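Local coordinates for protein peptidoglycan D,D-transpeptidase FtsI (Yersinia pestis, PDB 6SYN) that is a class B penicillin-binding protein that probably cross-links peptidoglycan through its D,D-transpeptidase domain during cell division, and is bound here by a beta-lactam-derived ligand, at residues 175-180 and 390-395; 218-223 and 241-246; 266-271 and 295-300; 434-439 and 462-467. One frame throughout, in Å; residues are numbered along the deposited sequence.

Interaction 1: residues 175-180 and 390-395; sequences HNLVLS and SITRVD
Ser180 and Arg393, followed equally by Ile391 and Thr392, carry most of this contact, a single beta bridge that pairs Leu179 with Thr392 and ties the chain just after strand 177-178 to a loop of the transpeptidase domain. Two backbone bonds make it: Ser180 N gives its hydrogen to Ile391 O at 2.8 Å (N-H...O 162°), and Arg393 N reaches Val178 O at 3.1 Å. The same oxygens also take CA-H...O contacts, Leu179 CA to Ile391 O at 3.1 Å and Thr392 CA to Val178 O at 3.4 Å. Ser180 has its OG turned between the backbone N and the carbonyl carbon (chi1 72°); this hydroxyl is hydrogen-bonded to Val217 O, with Ser390 O, 3.0 Å from Ser180 OG, as a second acceptor within reach of the same proton. Arg393 runs out extended, and its NE is bonded to Arg22 O, which adds the N-terminal part of the chain to the junction. Leu177 crosses Thr392 at about a right angle, CD1 against CG2. Val178 instead lies alongside Arg393, both pointing the same way, with Val178 CG1 3.7 Å from Arg393 CB.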
loop_
_atom_site.group_PDB
_atom_site.type_symbol
_atom_site.label_atom_id
_atom_site.label_comp_id
_atom_site.label_asym_id
_atom_site.label_seq_id
_atom_site.Cartn_x
_atom_site.Cartn_y
_atom_site.Cartn_z
ATOM N N HIS A 175 1.058 -20.013 -18.406
ATOM C CA HIS A 175 2.195 -20.145 -17.455
ATOM C C HIS A 175 1.717 -19.904 -16.022
ATOM O O HIS A 175 0.946 -18.946 -15.815
ATOM C CB HIS A 175 3.285 -19.112 -17.771
ATOM C CG HIS A 175 4.205 -19.468 -18.888
ATOM N ND1 HIS A 175 5.098 -20.522 -18.802
ATOM C CD2 HIS A 175 4.420 -18.879 -20.085
ATOM C CE1 HIS A 175 5.799 -20.590 -19.917
ATOM N NE2 HIS A 175 5.406 -19.588 -20.719
ATOM N N ASN A 176 2.205 -20.691 -15.061
ATOM C CA ASN A 176 2.036 -20.389 -13.615
ATOM C C ASN A 176 2.889 -19.166 -13.276
ATOM O O ASN A 176 3.924 -18.950 -13.950
ATOM C CB ASN A 176 2.395 -21.573 -12.721
ATOM C CG ASN A 176 1.498 -22.763 -12.969
ATOM O OD1 ASN A 176 0.303 -22.599 -13.206
ATOM N ND2 ASN A 176 2.069 -23.956 -12.943
ATOM N N LEU A 177 2.451 -18.397 -12.279
ATOM C CA LEU A 177 3.134 -17.169 -11.797
ATOM C C LEU A 177 3.492 -17.367 -10.322
ATOM O O LEU A 177 2.609 -17.787 -9.560
ATOM C CB LEU A 177 2.192 -15.977 -12.002
ATOM C CG LEU A 177 2.762 -14.598 -11.674
ATOM C CD1 LEU A 177 4.095 -14.371 -12.362
ATOM C CD2 LEU A 177 1.778 -13.506 -12.067
ATOM N N VAL A 178 4.749 -17.123 -9.949
ATOM C CA VAL A 178 5.212 -17.161 -8.533
ATOM C C VAL A 178 5.470 -15.714 -8.099
ATOM O O VAL A 178 6.457 -15.125 -8.573
ATOM C CB VAL A 178 6.450 -18.067 -8.370
ATOM C CG1 VAL A 178 6.947 -18.119 -6.929
ATOM C CG2 VAL A 178 6.174 -19.474 -8.879
ATOM N N LEU A 179 4.592 -15.150 -7.263
ATOM C CA LEU A 179 4.737 -13.759 -6.757
ATOM C C LEU A 179 5.831 -13.723 -5.682
ATOM O O LEU A 179 6.189 -14.791 -5.139
ATOM C CB LEU A 179 3.406 -13.247 -6.193
ATOM C CG LEU A 179 2.252 -13.087 -7.184
ATOM C CD1 LEU A 179 1.063 -12.429 -6.503
ATOM C CD2 LEU A 179 2.652 -12.278 -8.411
ATOM N N SER A 180 6.332 -12.521 -5.398
ATOM C CA SER A 180 7.318 -12.218 -4.328
ATOM C C SER A 180 6.613 -12.131 -2.963
ATOM O O SER A 180 7.304 -12.226 -1.940
ATOM C CB SER A 180 8.038 -10.940 -4.640
ATOM O OG SER A 180 7.166 -9.835 -4.467
ATOM N N SER A 390 10.345 -5.811 -7.012
ATOM C CA SER A 390 9.631 -6.815 -7.852
ATOM C C SER A 390 8.448 -7.425 -7.079
ATOM O O SER A 390 8.539 -7.482 -5.834
ATOM C CB SER A 390 10.583 -7.874 -8.378
ATOM O OG SER A 390 11.121 -8.662 -7.329
ATOM N N ILE A 391 7.382 -7.836 -7.792
ATOM C CA ILE A 391 6.194 -8.570 -7.235
ATOM C C ILE A 391 6.311 -10.064 -7.559
ATOM O O ILE A 391 5.326 -10.784 -7.297
ATOM C CB ILE A 391 4.808 -8.052 -7.710
ATOM C CG1 ILE A 391 4.857 -7.174 -8.963
ATOM C CG2 ILE A 391 4.063 -7.364 -6.572
ATOM C CD1 ILE A 391 5.126 -7.938 -10.239
ATOM N N THR A 392 7.440 -10.526 -8.105
ATOM C CA THR A 392 7.677 -11.966 -8.414
ATOM C C THR A 392 8.907 -12.448 -7.641
ATOM O O THR A 392 9.838 -11.650 -7.456
ATOM C CB THR A 392 7.777 -12.207 -9.927
ATOM O OG1 THR A 392 8.905 -11.507 -10.457
ATOM C CG2 THR A 392 6.522 -11.778 -10.655
ATOM N N ARG A 393 8.884 -13.699 -7.182
ATOM C CA ARG A 393 10.014 -14.308 -6.441
ATOM C C ARG A 393 11.279 -14.098 -7.275
ATOM O O ARG A 393 11.225 -14.334 -8.497
ATOM C CB ARG A 393 9.757 -15.792 -6.167
ATOM C CG ARG A 393 10.614 -16.358 -5.046
ATOM C CD ARG A 393 10.492 -17.863 -4.907
ATOM N NE ARG A 393 10.726 -18.270 -3.524
ATOM C CZ ARG A 393 11.919 -18.489 -2.969
ATOM N NH1 ARG A 393 13.030 -18.362 -3.679
ATOM N NH2 ARG A 393 11.994 -18.842 -1.697
ATOM N N VAL A 394 12.351 -13.615 -6.647
ATOM C CA VAL A 394 13.675 -13.403 -7.299
ATOM C C VAL A 394 14.651 -14.414 -6.697
ATOM O O VAL A 394 14.454 -14.779 -5.523
ATOM C CB VAL A 394 14.177 -11.954 -7.123
ATOM C CG1 VAL A 394 13.099 -10.935 -7.445
ATOM C CG2 VAL A 394 14.743 -11.701 -5.731
ATOM N N ASP A 395 15.654 -14.837 -7.473
ATOM C CA ASP A 395 16.805 -15.658 -7.006
ATOM C C ASP A 395 17.868 -14.728 -6.422
ATOM O O ASP A 395 18.473 -13.962 -7.168
ATOM C CB ASP A 395 17.406 -16.474 -8.156
ATOM C CG ASP A 395 16.431 -17.444 -8.802
ATOM O OD1 ASP A 395 16.212 -18.528 -8.221
ATOM O OD2 ASP A 395 15.895 -17.105 -9.881
#

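Interaction 2: residues 218-223 and 241-246; sequences LAMANS and NRAITD
Asn222 and Met220, neighbours on the same face of strand 217-223, grip the start of the short helix 242-245 through the side chain of Asn241. Asn222 ND2 donates to Asn241 OD1 at 3.0 Å with an N-H...O angle of 154°, the two amide planes standing 73° apart. Next to it, Asn241 ND2 points at the thioether of Met220, a weak bond of 3.3 Å from ND2 to SD. Asn222 OD1 lies 3.3 Å from Ala243 N, again weakly bonded, and 3.6 Å from Arg242 CB. The apolar share falls to Met220: its CG packs on Ala243 CB at 3.7 Å, and the bend at its third torsion carries CE across to Ile244 CG2.

Asn241 is the N-cap of the helix; with CG anti to the backbone N (chi1 -175°), its OD1 accepts from Ala243 N at 3.3 Å. Further out, Arg242 NH1 forms a salt bridge with Asp246 OD2, and Asp246 OD1 pairs with Arg240. Helix 121-124 covers the strand side through Ile123 on Met220, while Thr206 of strand 204-211 touches both Asn222 and Ala243.

Asn241 OD1 thus holds two donors, Asn222 ND2 and Ala243 N, which come from opposite faces of its plane. In this buried setting the cap and the cross-link share one oxygen, so the sheet edge and the helix start are joined by the same amide, whose ND2 makes a weak bond to the Met220 sulfur.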
loop_
_atom_site.group_PDB
_atom_site.type_symbol
_atom_site.label_atom_id
_atom_site.label_comp_id
_atom_site.label_asym_id
_atom_site.label_seq_id
_atom_site.Cartn_x
_atom_site.Cartn_y
_atom_site.Cartn_z
ATOM N N LEU A 218 6.997 -8.138 -0.108
ATOM C CA LEU A 218 6.524 -9.274 0.723
ATOM C C LEU A 218 5.044 -9.090 1.066
ATOM O O LEU A 218 4.350 -10.111 1.245
ATOM C CB LEU A 218 7.382 -9.350 1.991
ATOM C CG LEU A 218 8.843 -9.727 1.755
ATOM C CD1 LEU A 218 9.680 -9.539 3.009
ATOM C CD2 LEU A 218 8.957 -11.156 1.239
ATOM N N ALA A 219 4.586 -7.842 1.187
ATOM C CA ALA A 219 3.181 -7.509 1.505
ATOM C C ALA A 219 2.825 -6.140 0.920
ATOM O O ALA A 219 3.671 -5.235 0.980
ATOM C CB ALA A 219 2.976 -7.551 2.997
ATOM N N MET A 220 1.608 -6.013 0.384
ATOM C CA MET A 220 1.054 -4.759 -0.188
ATOM C C MET A 220 -0.474 -4.787 -0.049
ATOM O O MET A 220 -1.140 -5.426 -0.893
ATOM C CB MET A 220 1.448 -4.628 -1.662
ATOM C CG MET A 220 1.110 -3.285 -2.275
ATOM S SD MET A 220 1.334 -3.315 -4.068
ATOM C CE MET A 220 2.945 -2.547 -4.216
ATOM N N ALA A 221 -1.007 -4.126 0.983
ATOM C CA ALA A 221 -2.439 -4.160 1.351
ATOM C C ALA A 221 -3.023 -2.745 1.375
ATOM O O ALA A 221 -2.269 -1.779 1.588
ATOM C CB ALA A 221 -2.610 -4.843 2.682
ATOM N N ASN A 222 -4.333 -2.653 1.142
ATOM C CA ASN A 222 -5.124 -1.397 1.162
ATOM C C ASN A 222 -6.447 -1.669 1.877
ATOM O O ASN A 222 -7.002 -2.774 1.719
ATOM C CB ASN A 222 -5.405 -0.862 -0.242
ATOM C CG ASN A 222 -4.174 -0.831 -1.122
ATOM O OD1 ASN A 222 -3.338 0.065 -0.993
ATOM N ND2 ASN A 222 -4.056 -1.801 -2.018
ATOM N N SER A 223 -6.914 -0.697 2.649
ATOM C CA SER A 223 -8.287 -0.647 3.202
ATOM C C SER A 223 -8.888 0.700 2.818
ATOM O O SER A 223 -8.249 1.725 3.037
ATOM C CB SER A 223 -8.278 -0.859 4.687
ATOM O OG SER A 223 -9.600 -0.849 5.205
ATOM N N ASN A 241 -5.334 -0.003 -6.815
ATOM C CA ASN A 241 -4.302 -0.318 -5.797
ATOM C C ASN A 241 -3.701 1.004 -5.311
ATOM O O ASN A 241 -2.795 1.524 -5.998
ATOM C CB ASN A 241 -3.254 -1.265 -6.387
ATOM C CG ASN A 241 -2.224 -1.742 -5.385
ATOM O OD1 ASN A 241 -2.170 -1.257 -4.258
ATOM N ND2 ASN A 241 -1.401 -2.695 -5.793
ATOM N N ARG A 242 -4.193 1.532 -4.186
ATOM C CA ARG A 242 -3.784 2.859 -3.644
ATOM C C ARG A 242 -2.262 2.917 -3.441
ATOM O O ARG A 242 -1.709 4.012 -3.584
ATOM C CB ARG A 242 -4.524 3.160 -2.339
ATOM C CG ARG A 242 -5.997 3.502 -2.524
ATOM C CD ARG A 242 -6.666 3.913 -1.225
ATOM N NE ARG A 242 -7.987 4.512 -1.412
ATOM C CZ ARG A 242 -8.283 5.802 -1.243
ATOM N NH1 ARG A 242 -7.354 6.672 -0.877
ATOM N NH2 ARG A 242 -9.523 6.219 -1.433
ATOM N N ALA A 243 -1.610 1.786 -3.154
ATOM C CA ALA A 243 -0.156 1.690 -2.874
ATOM C C ALA A 243 0.674 2.153 -4.082
ATOM O O ALA A 243 1.816 2.610 -3.860
ATOM C CB ALA A 243 0.205 0.281 -2.474
ATOM N N ILE A 244 0.127 2.046 -5.301
ATOM C CA ILE A 244 0.809 2.475 -6.561
ATOM C C ILE A 244 0.072 3.651 -7.228
ATOM O O ILE A 244 0.649 4.203 -8.189
ATOM C CB ILE A 244 1.001 1.289 -7.536
ATOM C CG1 ILE A 244 -0.299 0.538 -7.844
ATOM C CG2 ILE A 244 2.082 0.351 -7.020
ATOM C CD1 ILE A 244 -0.251 -0.275 -9.124
ATOM N N THR A 245 -1.125 4.048 -6.774
ATOM C CA THR A 245 -1.918 5.107 -7.465
ATOM C C THR A 245 -2.100 6.343 -6.571
ATOM O O THR A 245 -1.961 7.459 -7.102
ATOM C CB THR A 245 -3.253 4.580 -8.012
ATOM O OG1 THR A 245 -4.140 4.340 -6.920
ATOM C CG2 THR A 245 -3.101 3.319 -8.834
ATOM N N ASP A 246 -2.431 6.192 -5.290
ATOM C CA ASP A 246 -2.378 7.349 -4.361
ATOM C C ASP A 246 -0.961 7.918 -4.446
ATOM O O ASP A 246 -0.005 7.148 -4.208
ATOM C CB ASP A 246 -2.681 6.980 -2.905
ATOM C CG ASP A 246 -4.151 6.891 -2.532
ATOM O OD1 ASP A 246 -5.001 7.416 -3.289
ATOM O OD2 ASP A 246 -4.432 6.315 -1.465
#

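Interaction 3: residues 266-271 and 295-300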
loop_
_atom_site.group_PDB
_atom_site.type_symbol
_atom_site.label_atom_id
_atom_site.label_comp_id
_atom_site.label_asym_id
_atom_site.label_seq_id
_atom_site.Cartn_x
_atom_site.Cartn_y
_atom_site.Cartn_z
ATOM N N GLY A 266 28.855 18.135 5.773
ATOM C CA GLY A 266 29.637 18.636 6.920
ATOM C C GLY A 266 28.981 19.840 7.580
ATOM O O GLY A 266 29.685 20.583 8.288
ATOM N N VAL A 267 27.676 20.025 7.369
ATOM C CA VAL A 267 26.871 21.142 7.945
ATOM C C VAL A 267 26.776 20.945 9.465
ATOM O O VAL A 267 26.776 21.959 10.200
ATOM C CB VAL A 267 25.489 21.201 7.268
ATOM C CG1 VAL A 267 24.449 21.934 8.101
ATOM C CG2 VAL A 267 25.587 21.806 5.880
ATOM N N VAL A 268 26.701 19.686 9.906
ATOM C CA VAL A 268 26.587 19.275 11.339
ATOM C C VAL A 268 27.425 18.010 11.550
ATOM O O VAL A 268 27.934 17.451 10.554
ATOM C CB VAL A 268 25.123 19.025 11.761
ATOM C CG1 VAL A 268 24.359 20.319 11.986
ATOM C CG2 VAL A 268 24.382 18.134 10.774
ATOM N N LYS A 269 27.538 17.589 12.811
ATOM C CA LYS A 269 28.154 16.312 13.252
ATOM C C LYS A 269 27.154 15.607 14.182
ATOM O O LYS A 269 26.314 16.310 14.769
ATOM C CB LYS A 269 29.507 16.623 13.902
ATOM C CG LYS A 269 30.328 17.677 13.163
ATOM C CD LYS A 269 31.805 17.698 13.485
ATOM C CE LYS A 269 32.572 16.552 12.859
ATOM N NZ LYS A 269 32.742 15.429 13.810
ATOM N N GLU A 270 27.229 14.278 14.305
ATOM C CA GLU A 270 26.249 13.446 15.063
ATOM C C GLU A 270 25.760 14.179 16.312
ATOM O O GLU A 270 24.530 14.234 16.529
ATOM C CB GLU A 270 26.867 12.159 15.600
ATOM C CG GLU A 270 27.196 11.125 14.549
ATOM C CD GLU A 270 28.093 10.021 15.084
ATOM O OE1 GLU A 270 28.841 10.291 16.048
ATOM O OE2 GLU A 270 28.034 8.896 14.549
ATOM N N ASN A 271 26.704 14.677 17.117
ATOM C CA ASN A 271 26.457 15.153 18.503
ATOM C C ASN A 271 26.240 16.672 18.495
ATOM O O ASN A 271 26.220 17.255 19.598
ATOM C CB ASN A 271 27.569 14.672 19.445
ATOM C CG ASN A 271 27.258 13.334 20.092
ATOM O OD1 ASN A 271 26.780 13.279 21.225
ATOM N ND2 ASN A 271 27.508 12.246 19.381
ATOM N N LEU A 295 18.154 21.391 20.429
ATOM C CA LEU A 295 17.923 19.957 20.108
ATOM C C LEU A 295 19.149 19.408 19.368
ATOM O O LEU A 295 19.547 20.031 18.368
ATOM C CB LEU A 295 16.649 19.857 19.256
ATOM C CG LEU A 295 15.645 18.751 19.597
ATOM C CD1 LEU A 295 15.509 18.510 21.095
ATOM C CD2 LEU A 295 14.283 19.083 19.004
ATOM N N SER A 296 19.730 18.303 19.848
ATOM C CA SER A 296 20.777 17.530 19.127
ATOM C C SER A 296 20.199 17.036 17.795
ATOM O O SER A 296 18.964 17.121 17.618
ATOM C CB SER A 296 21.307 16.381 19.948
ATOM O OG SER A 296 20.354 15.328 20.030
ATOM N N VAL A 297 21.064 16.541 16.901
ATOM C CA VAL A 297 20.679 15.986 15.568
ATOM C C VAL A 297 19.786 14.759 15.793
ATOM O O VAL A 297 18.752 14.639 15.095
ATOM C CB VAL A 297 21.913 15.666 14.704
ATOM C CG1 VAL A 297 21.545 14.917 13.435
ATOM C CG2 VAL A 297 22.687 16.924 14.352
ATOM N N THR A 298 20.157 13.890 16.736
ATOM C CA THR A 298 19.313 12.765 17.215
ATOM C C THR A 298 17.950 13.331 17.635
ATOM O O THR A 298 16.920 12.818 17.163
ATOM C CB THR A 298 20.003 12.017 18.361
ATOM O OG1 THR A 298 21.378 11.857 18.015
ATOM C CG2 THR A 298 19.386 10.666 18.651
ATOM N N GLY A 299 17.968 14.367 18.480
ATOM C CA GLY A 299 16.772 15.045 19.014
ATOM C C GLY A 299 15.836 15.537 17.919
ATOM O O GLY A 299 14.610 15.497 18.136
ATOM N N ILE A 300 16.382 15.987 16.785
ATOM C CA ILE A 300 15.604 16.534 15.632
ATOM C C ILE A 300 14.719 15.428 15.034
ATOM O O ILE A 300 13.549 15.728 14.721
ATOM C CB ILE A 300 16.554 17.198 14.615
ATOM C CG1 ILE A 300 17.128 18.486 15.211
ATOM C CG2 ILE A 300 15.877 17.462 13.276
ATOM C CD1 ILE A 300 18.462 18.900 14.647
#
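Val297 has CG1 anti to its own N (chi1 172°) and CG2 anti to its carbonyl carbon, a setting that presents CG2 to Val268 and to the backbone of Lys269 and Glu270. Val268 answers with chi1 -77°, which sets CG2 between its N and carbonyl carbon, facing the same methyl. The two valines meet obliquely, Val268 CB and Val297 CG2 lying 4.1 Å apart. Most of what Val297 touches within the 266-271 loop is nevertheless backbone: its CB sits 3.5 Å from Glu270 O and its CG2 3.7 Å from Lys269 O. Contact is therefore by van der Waals packing of one valine against a loop, near the surface. Val297 is the first residue of helix 297-303, whose N-cap is Ser296, with OG accepting from Gly299 N at 3.0 Å. On the other side, the loop leaves helix 255-264 through Gly266 in a Schellman motif. Glu270 points away from segment 295-300 at CB, and its OE2 is bonded to Thr411 OG1. Val297 also packs on Val259 of helix 255-264 and Met415 of helix 406-416; Val268 rests on Ala262 and on Leu312 of helix 306-314, and strands 273-275 and 294-296 pair close by.

Interaction 4: residues 434-439 and 462-467; sequences YRIAIK and GVAPAS
Backbone hydrogen bonds join Ala437 and Val463 in both directions: Val463 N reaches Ala437 O at 2.9 Å and Ala437 N reaches Val463 O at 3.2 Å, the mark of an antiparallel hydrogen-bonded pair. Ile438 and Gly462 form the next, non-hydrogen-bonded pair, their CA atoms 3.9 Å apart. Beyond the strand ends a third bond, Ala466 N to Arg435 O at 2.9 Å, continues the link past the cis peptide before Pro465.

Apolar contacts flank these bonds. On one face of the sheet Ala437 CB meets Val463 CG1 at 4.1 Å, and Val413 and Met416 of helix 406-416 cover that alanine. From the loop beyond the strand, Ala466 CB also comes within 4.2 Å of Ala437 CB. Pro465 CG approaches Tyr434 CD1 obliquely, 4.3 Å away.

Polar side chains close the far end. Arg435 bends at its third torsion (chi3 53°), bringing one face of its guanidinium over Ser467 CA; its NH2 forms a salt bridge with Glu417, while Ser467 OG is bonded to Asp511 and Tyr434 OH to Ile508 O.

The pairing joins edge strand 437-446 to its neighbour 455-464 in the five-stranded antiparallel sheet of the penicillin-binding transpeptidase fold. Strand 437-446 carries Lys439, followed by Thr440 and Gly441 of the ligand pocket, consistent with the family's KTG motif; Lys439 NZ is bonded to Ser304 OG, another pocket residue.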
loop_
_atom_site.group_PDB
_atom_site.type_symbol
_atom_site.label_atom_id
_atom_site.label_comp_id
_atom_site.label_asym_id
_atom_site.label_seq_id
_atom_site.Cartn_x
_atom_site.Cartn_y
_atom_site.Cartn_z
ATOM N N TYR A 434 12.977 -6.439 20.553
ATOM C CA TYR A 434 13.575 -5.987 19.269
ATOM C C TYR A 434 13.832 -4.480 19.321
ATOM O O TYR A 434 13.029 -3.747 19.941
ATOM C CB TYR A 434 12.652 -6.287 18.086
ATOM C CG TYR A 434 12.468 -7.746 17.744
ATOM C CD1 TYR A 434 13.345 -8.405 16.900
ATOM C CD2 TYR A 434 11.387 -8.461 18.238
ATOM C CE1 TYR A 434 13.162 -9.738 16.567
ATOM C CE2 TYR A 434 11.192 -9.796 17.920
ATOM C CZ TYR A 434 12.083 -10.439 17.079
ATOM O OH TYR A 434 11.890 -11.752 16.763
ATOM N N ARG A 435 14.916 -4.050 18.669
ATOM C CA ARG A 435 15.263 -2.631 18.399
ATOM C C ARG A 435 14.736 -2.260 17.012
ATOM O O ARG A 435 14.880 -3.091 16.086
ATOM C CB ARG A 435 16.780 -2.429 18.410
ATOM C CG ARG A 435 17.490 -2.942 19.655
ATOM C CD ARG A 435 18.968 -3.160 19.387
ATOM N NE ARG A 435 19.624 -1.990 18.814
ATOM C CZ ARG A 435 20.829 -1.990 18.245
ATOM N NH1 ARG A 435 21.533 -3.109 18.154
ATOM N NH2 ARG A 435 21.331 -0.865 17.762
ATOM N N ILE A 436 14.163 -1.061 16.865
ATOM C CA ILE A 436 13.547 -0.598 15.587
ATOM C C ILE A 436 14.001 0.832 15.279
ATOM O O ILE A 436 14.207 1.612 16.220
ATOM C CB ILE A 436 12.005 -0.721 15.601
ATOM C CG1 ILE A 436 11.328 0.284 16.537
ATOM C CG2 ILE A 436 11.574 -2.147 15.911
ATOM C CD1 ILE A 436 9.819 0.269 16.449
ATOM N N ALA A 437 14.156 1.132 13.988
ATOM C CA ALA A 437 14.465 2.467 13.436
ATOM C C ALA A 437 13.269 2.949 12.605
ATOM O O ALA A 437 13.129 2.521 11.437
ATOM C CB ALA A 437 15.734 2.399 12.624
ATOM N N ILE A 438 12.431 3.796 13.207
ATOM C CA ILE A 438 11.212 4.377 12.577
ATOM C C ILE A 438 11.325 5.900 12.536
ATOM O O ILE A 438 12.133 6.479 13.281
ATOM C CB ILE A 438 9.938 3.959 13.334
ATOM C CG1 ILE A 438 9.847 4.609 14.719
ATOM C CG2 ILE A 438 9.837 2.448 13.417
ATOM C CD1 ILE A 438 8.443 4.666 15.280
ATOM N N LYS A 439 10.489 6.507 11.702
ATOM C CA LYS A 439 10.158 7.948 11.729
ATOM C C LYS A 439 8.639 8.070 11.593
ATOM O O LYS A 439 8.077 7.449 10.673
ATOM C CB LYS A 439 10.894 8.659 10.593
ATOM C CG LYS A 439 10.714 10.168 10.553
ATOM C CD LYS A 439 11.422 10.883 11.681
ATOM C CE LYS A 439 10.969 12.312 11.852
ATOM N NZ LYS A 439 9.618 12.377 12.450
ATOM N N GLY A 462 9.515 2.668 8.677
ATOM C CA GLY A 462 10.696 2.208 9.419
ATOM C C GLY A 462 11.220 0.868 8.955
ATOM O O GLY A 462 10.736 0.325 7.935
ATOM N N VAL A 463 12.168 0.357 9.735
ATOM C CA VAL A 463 13.092 -0.749 9.377
ATOM C C VAL A 463 13.298 -1.578 10.648
ATOM O O VAL A 463 13.178 -0.995 11.740
ATOM C CB VAL A 463 14.381 -0.131 8.806
ATOM C CG1 VAL A 463 15.625 -0.456 9.615
ATOM C CG2 VAL A 463 14.563 -0.478 7.343
ATOM N N ALA A 464 13.540 -2.884 10.520
ATOM C CA ALA A 464 13.764 -3.793 11.667
ATOM C C ALA A 464 14.340 -5.121 11.194
ATOM O O ALA A 464 14.165 -5.492 10.036
ATOM C CB ALA A 464 12.479 -4.013 12.422
ATOM N N PRO A 465 15.089 -5.844 12.063
ATOM C CA PRO A 465 15.607 -5.288 13.317
ATOM C C PRO A 465 16.661 -4.205 13.043
ATOM O O PRO A 465 17.318 -4.280 12.027
ATOM C CB PRO A 465 16.255 -6.480 14.041
ATOM C CG PRO A 465 15.710 -7.703 13.326
ATOM C CD PRO A 465 15.448 -7.258 11.899
ATOM N N ALA A 466 16.817 -3.236 13.945
ATOM C CA ALA A 466 17.680 -2.051 13.722
ATOM C C ALA A 466 19.171 -2.411 13.840
ATOM O O ALA A 466 19.999 -1.547 13.505
ATOM C CB ALA A 466 17.299 -0.947 14.671
ATOM N N SER A 467 19.505 -3.620 14.303
ATOM C CA SER A 467 20.896 -4.146 14.382
ATOM C C SER A 467 21.374 -4.542 12.988
ATOM O O SER A 467 22.565 -4.367 12.686
ATOM C CB SER A 467 20.977 -5.331 15.299
ATOM O OG SER A 467 20.661 -4.956 16.627
#

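Interactions 2 and 3 lie in that order inside the long loop closed by interaction 1, and interaction 4 follows. Interaction 1 touches interaction 2, Ser180 O packing on Leu218 CD2 at 3.7 Å, and helix 121-124 covers both; they lie where the N-terminal part meets the transpeptidase domain. Interactions 2 and 4 involve the two outermost strands of one five-stranded sheet, 217-223 and 437-446, with centres 22 Å apart. Interaction 3 sits about 5 Å from interaction 4 at their nearest atoms; helices 255-264 and 406-416 pack against both. The contacts thus run from the domain junction across the sheet to the ligand-pocket side and the surface beyond.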